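Local coordinates for protein Cif-like 1 (Burkholderia cenocepacia, PDB 7JQY) that probably works as an epoxide hydrolase of the alpha/beta hydrolase fold, related to the virulence factor Cif and assembled as an octamer, at residues P151-W156 with L264-E269. The protein carries 1 engineered substitution. Numbering follows the deposited sequence.
Sequences PGTRIW and LDMARE
Ile155, in the first turn of helix 154-161, faces Met266 of helix 262-268, their CA atoms 5.9 Å apart, and the polar link across this approach runs from backbone to carboxylate. Arg154 N donates to Glu269 OE2 over 3.0 Å at 159°, and OE2 accepts through its syn lone pair, while the second bond of Arg154 N, to Glu269 OE1, is weak. The carboxylate thus meets the N-terminal end of the helix, where the helix dipole would probably favour its negative charge. Glu269 reaches it with a chain extended beyond CG. The Arg154 guanidinium is not in contact with this carboxylate: Arg154 NE stays 4.7 Å from Glu269 OE1, and the planes are 52° apart. Instead, Arg154 CG lies 3.3 Å from Glu269 OE1. Thr153 is the N-cap: chi1 of 64° sets OG1 between backbone N and carbonyl carbon, where it accepts from Trp156 N (3.2 Å) and also bonds with Val150 O. Beside this cap, Met266 CG lies 3.7 Å from Thr153 CG2, and Met266 CB meets Ile155 CG1 at 3.9 Å, the two side chains crossing nearly at right angles. Together these contacts join the N-terminal turn of helix 154-161, after strand 140-146, to helix 262-268, after the neighbouring parallel strand 250-255 of the alpha/beta hydrolase sheet.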
loop_
_atom_site.group_PDB
_atom_site.type_symbol
_atom_site.label_atom_id
_atom_site.label_comp_id
_atom_site.label_asym_id
_atom_site.label_seq_id
_atom_site.Cartn_x
_atom_site.Cartn_y
_atom_site.Cartn_z
ATOM N N PRO B 151 -20.639 -22.326 -25.691
ATOM C CA PRO B 151 -20.620 -23.636 -25.034
ATOM C C PRO B 151 -21.560 -24.627 -25.710
ATOM O O PRO B 151 -22.574 -24.257 -26.306
ATOM C CB PRO B 151 -21.074 -23.328 -23.605
ATOM C CG PRO B 151 -20.772 -21.857 -23.412
ATOM C CD PRO B 151 -20.959 -21.228 -24.756
ATOM N N GLY B 152 -21.202 -25.910 -25.610
ATOM C CA GLY B 152 -21.960 -26.991 -26.186
ATOM C C GLY B 152 -21.469 -27.444 -27.547
ATOM O O GLY B 152 -21.696 -28.600 -27.919
ATOM N N THR B 153 -20.805 -26.568 -28.295
ATOM C CA THR B 153 -20.301 -26.972 -29.594
ATOM C C THR B 153 -19.038 -27.816 -29.423
ATOM O O THR B 153 -18.395 -27.806 -28.373
ATOM C CB THR B 153 -20.021 -25.744 -30.469
ATOM O OG1 THR B 153 -18.981 -24.945 -29.884
ATOM C CG2 THR B 153 -21.280 -24.911 -30.615
ATOM N N ARG B 154 -18.663 -28.540 -30.483
ATOM C CA ARG B 154 -17.456 -29.351 -30.358
ATOM C C ARG B 154 -16.211 -28.486 -30.454
ATOM O O ARG B 154 -15.199 -28.802 -29.823
ATOM C CB ARG B 154 -17.422 -30.479 -31.390
ATOM C CG ARG B 154 -17.902 -30.138 -32.780
ATOM C CD ARG B 154 -18.389 -31.402 -33.471
ATOM N NE ARG B 154 -18.096 -31.399 -34.899
ATOM C CZ ARG B 154 -16.959 -31.845 -35.427
ATOM N NH1 ARG B 154 -16.778 -31.809 -36.741
ATOM N NH2 ARG B 154 -16.002 -32.323 -34.641
ATOM N N ILE B 155 -16.298 -27.345 -31.139
ATOM C CA ILE B 155 -15.199 -26.388 -31.086
ATOM C C ILE B 155 -14.968 -25.953 -29.647
ATOM O O ILE B 155 -13.824 -25.832 -29.192
ATOM C CB ILE B 155 -15.495 -25.176 -31.991
ATOM C CG1 ILE B 155 -15.797 -25.626 -33.419
ATOM C CG2 ILE B 155 -14.341 -24.191 -31.965
ATOM C CD1 ILE B 155 -14.575 -26.159 -34.179
ATOM N N TRP B 156 -16.053 -25.752 -28.896
ATOM C CA TRP B 156 -15.929 -25.424 -27.479
ATOM C C TRP B 156 -15.356 -26.599 -26.693
ATOM O O TRP B 156 -14.450 -26.428 -25.868
ATOM C CB TRP B 156 -17.296 -25.001 -26.925
ATOM C CG TRP B 156 -17.342 -24.821 -25.438
ATOM C CD1 TRP B 156 -17.560 -25.789 -24.498
ATOM C CD2 TRP B 156 -17.195 -23.589 -24.716
ATOM N NE1 TRP B 156 -17.547 -25.241 -23.237
ATOM C CE2 TRP B 156 -17.325 -23.890 -23.342
ATOM C CE3 TRP B 156 -16.967 -22.262 -25.098
ATOM C CZ2 TRP B 156 -17.227 -22.910 -22.347
ATOM C CZ3 TRP B 156 -16.874 -21.290 -24.108
ATOM C CH2 TRP B 156 -17.003 -21.620 -22.752
ATOM N N LEU B 264 -16.809 -20.334 -37.988
ATOM C CA LEU B 264 -17.655 -20.702 -39.095
ATOM C C LEU B 264 -18.115 -22.152 -38.929
ATOM O O LEU B 264 -19.293 -22.467 -39.132
ATOM C CB LEU B 264 -16.795 -20.501 -40.336
ATOM C CG LEU B 264 -16.787 -19.132 -41.023
ATOM C CD1 LEU B 264 -15.921 -18.165 -40.137
ATOM C CD2 LEU B 264 -16.185 -19.259 -42.410
ATOM N N ASP B 265 -17.192 -23.034 -38.511
ATOM C CA ASP B 265 -17.540 -24.408 -38.147
ATOM C C ASP B 265 -18.451 -24.455 -36.927
ATOM O O ASP B 265 -19.418 -25.225 -36.888
ATOM C CB ASP B 265 -16.273 -25.213 -37.869
ATOM C CG ASP B 265 -15.273 -25.130 -39.004
ATOM O OD1 ASP B 265 -14.064 -25.336 -38.757
ATOM O OD2 ASP B 265 -15.694 -24.832 -40.143
ATOM N N MET B 266 -18.144 -23.644 -35.910
ATOM C CA MET B 266 -18.941 -23.644 -34.688
ATOM C C MET B 266 -20.381 -23.253 -34.980
ATOM O O MET B 266 -21.318 -23.854 -34.442
ATOM C CB MET B 266 -18.311 -22.690 -33.673
ATOM C CG MET B 266 -19.024 -22.607 -32.354
ATOM S SD MET B 266 -20.329 -21.372 -32.306
ATOM C CE MET B 266 -19.570 -19.954 -33.085
ATOM N N ALA B 267 -20.576 -22.259 -35.847
ATOM C CA ALA B 267 -21.921 -21.779 -36.138
ATOM C C ALA B 267 -22.739 -22.813 -36.900
ATOM O O ALA B 267 -23.969 -22.848 -36.764
ATOM C CB ALA B 267 -21.856 -20.478 -36.935
ATOM N N ARG B 268 -22.082 -23.655 -37.705
ATOM C CA ARG B 268 -22.820 -24.624 -38.503
ATOM C C ARG B 268 -23.382 -25.756 -37.664
ATOM O O ARG B 268 -24.286 -26.456 -38.130
ATOM C CB ARG B 268 -21.929 -25.197 -39.600
ATOM C CG ARG B 268 -21.664 -24.242 -40.732
ATOM C CD ARG B 268 -20.994 -24.971 -41.862
ATOM N NE ARG B 268 -20.747 -24.103 -43.004
ATOM C CZ ARG B 268 -19.554 -23.954 -43.567
ATOM N NH1 ARG B 268 -18.504 -24.617 -43.086
ATOM N NH2 ARG B 268 -19.413 -23.142 -44.608
ATOM N N GLU B 269 -22.899 -25.936 -36.434
ATOM C CA GLU B 269 -23.560 -26.864 -35.527
ATOM C C GLU B 269 -24.812 -26.272 -34.899
ATOM O O GLU B 269 -25.607 -27.027 -34.325
ATOM C CB GLU B 269 -22.627 -27.305 -34.394
ATOM C CG GLU B 269 -21.150 -27.262 -34.699
ATOM C CD GLU B 269 -20.313 -27.606 -33.476
ATOM O OE1 GLU B 269 -19.160 -27.122 -33.378
ATOM O OE2 GLU B 269 -20.817 -28.350 -32.604
#